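Local coordinates for protein 2-oxoglutarate-dependent dioxygenase DAO (Oryza sativa subsp. indica, PDB 6KUN) that probably oxidises the auxin indole-3-acetic acid irreversibly to inactive 2-oxoindole-3-acetic acid, using ferrous iron and 2-oxoglutarate, and so keeps auxin levels in balance, at residues F57-P60 and D61-R65. Residues are numbered along the deposited sequence; the frame is centred on the assembly and turned at random.
Sequences FDLP and DDAKR
The Asp62 carboxylate sets OD1 against the puckered ring of Pro60, 3.3 Å from Pro60 CB, while its OD2 makes a salt bridge with Arg66, one helical turn further on. At the Phe57 carbonyl, Lys64 NZ donates to Phe57 O over 2.7 Å, tilted 28° from the carbonyl plane; the Phe57 ring meets Phe89 edge-to-face. Pro60 occupies the N-cap with phi restricted by its ring, and its backbone carbonyl accepts the first-turn bond from Lys64 N, Pro60 O to Lys64 N 3.1 Å, nearly straight at 162°. Bends at chi2 and chi3 (-102°) carry the Lys64 chain back over the linker, Lys64 CG lying 3.9 Å from Leu59 CB. Lysine suits the place because its long aliphatic chain can cross Leu59 while the ammonium reaches both Phe57 O and Glu87. On Leu59 the isobutyl group turns to the small Ala63, Leu59 CB to Ala63 CB 4.1 Å, where a methyl permits close approach. A methionine in place of Lys64 would probably leave Phe57 O without this donor and Glu87 without its cationic mate, freeing the linker to shift. Lys64 NZ also forms a salt bridge with Glu87, on strand 86-92, which carries Phe89 too. The turn thus joins the end of helix 43-57 to helix 61-66 at the periphery of the N-terminal region, with Lys64 tying both to the major sheet of the jelly roll.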
loop_
_atom_site.group_PDB
_atom_site.type_symbol
_atom_site.label_atom_id
_atom_site.label_comp_id
_atom_site.label_asym_id
_atom_site.label_seq_id
_atom_site.Cartn_x
_atom_site.Cartn_y
_atom_site.Cartn_z
ATOM N N PHE B 57 -5.558 -11.760 -11.184
ATOM C CA PHE B 57 -5.792 -12.982 -10.412
ATOM C C PHE B 57 -7.258 -13.113 -9.997
ATOM O O PHE B 57 -7.692 -14.219 -9.665
ATOM C CB PHE B 57 -4.903 -13.052 -9.199
ATOM C CG PHE B 57 -3.498 -13.446 -9.526
ATOM C CD1 PHE B 57 -3.231 -14.666 -10.100
ATOM C CD2 PHE B 57 -2.467 -12.582 -9.274
ATOM C CE1 PHE B 57 -1.941 -15.017 -10.425
ATOM C CE2 PHE B 57 -1.161 -12.947 -9.563
ATOM C CZ PHE B 57 -0.905 -14.163 -10.157
ATOM N N ASP B 58 -8.019 -12.026 -10.030
ATOM C CA ASP B 58 -9.455 -12.113 -9.760
ATOM C C ASP B 58 -10.275 -12.484 -10.989
ATOM O O ASP B 58 -11.504 -12.550 -10.909
ATOM C CB ASP B 58 -9.971 -10.794 -9.192
ATOM C CG ASP B 58 -9.617 -10.618 -7.721
ATOM O OD1 ASP B 58 -9.232 -11.610 -7.059
ATOM O OD2 ASP B 58 -9.737 -9.482 -7.239
ATOM N N LEU B 59 -9.633 -12.703 -12.123
ATOM C CA LEU B 59 -10.361 -13.079 -13.322
ATOM C C LEU B 59 -11.084 -14.414 -13.119
ATOM O O LEU B 59 -10.644 -15.249 -12.334
ATOM C CB LEU B 59 -9.389 -13.182 -14.490
ATOM C CG LEU B 59 -8.950 -11.894 -15.199
ATOM C CD1 LEU B 59 -7.853 -12.211 -16.213
ATOM C CD2 LEU B 59 -10.145 -11.233 -15.880
ATOM N N PRO B 60 -12.193 -14.647 -13.827
ATOM C CA PRO B 60 -12.801 -15.981 -13.806
ATOM C C PRO B 60 -11.860 -17.030 -14.374
ATOM O O PRO B 60 -10.969 -16.735 -15.177
ATOM C CB PRO B 60 -14.045 -15.827 -14.711
ATOM C CG PRO B 60 -14.396 -14.373 -14.594
ATOM C CD PRO B 60 -13.064 -13.654 -14.495
ATOM N N ASP B 61 -12.110 -18.287 -13.991
ATOM C CA ASP B 61 -11.209 -19.372 -14.357
ATOM C C ASP B 61 -11.085 -19.516 -15.867
ATOM O O ASP B 61 -10.025 -19.889 -16.376
ATOM C CB ASP B 61 -11.686 -20.697 -13.757
ATOM C CG ASP B 61 -11.483 -20.763 -12.264
ATOM O OD1 ASP B 61 -11.193 -19.716 -11.671
ATOM O OD2 ASP B 61 -11.628 -21.861 -11.683
ATOM N N ASP B 62 -12.166 -19.267 -16.613
ATOM C CA ASP B 62 -12.048 -19.378 -18.061
ATOM C C ASP B 62 -11.141 -18.286 -18.639
ATOM O O ASP B 62 -10.346 -18.557 -19.545
ATOM C CB ASP B 62 -13.425 -19.358 -18.726
ATOM C CG ASP B 62 -14.116 -18.049 -18.599
ATOM O OD1 ASP B 62 -14.394 -17.621 -17.462
ATOM O OD2 ASP B 62 -14.381 -17.455 -19.648
ATOM N N ALA B 63 -11.224 -17.050 -18.137
ATOM C CA ALA B 63 -10.315 -16.030 -18.651
ATOM C C ALA B 63 -8.855 -16.392 -18.327
ATOM O O ALA B 63 -7.954 -16.189 -19.150
ATOM C CB ALA B 63 -10.693 -14.663 -18.079
ATOM N N LYS B 64 -8.607 -16.960 -17.147
ATOM C CA LYS B 64 -7.246 -17.378 -16.801
ATOM C C LYS B 64 -6.742 -18.477 -17.728
ATOM O O LYS B 64 -5.575 -18.452 -18.163
ATOM C CB LYS B 64 -7.203 -17.807 -15.326
ATOM C CG LYS B 64 -7.704 -16.680 -14.434
ATOM C CD LYS B 64 -7.052 -16.559 -13.050
ATOM C CE LYS B 64 -7.919 -17.119 -11.963
ATOM N NZ LYS B 64 -7.492 -16.775 -10.575
ATOM N N ARG B 65 -7.605 -19.425 -18.093
ATOM C CA ARG B 65 -7.177 -20.468 -19.026
ATOM C C ARG B 65 -6.932 -19.908 -20.426
ATOM O O ARG B 65 -6.012 -20.336 -21.131
ATOM C CB ARG B 65 -8.223 -21.582 -19.090
ATOM C CG ARG B 65 -7.699 -22.955 -18.664
ATOM C CD ARG B 65 -7.649 -23.950 -19.819
ATOM N NE ARG B 65 -8.962 -24.506 -20.136
ATOM C CZ ARG B 65 -9.658 -25.311 -19.334
ATOM N NH1 ARG B 65 -9.178 -25.648 -18.140
ATOM N NH2 ARG B 65 -10.845 -25.770 -19.721
#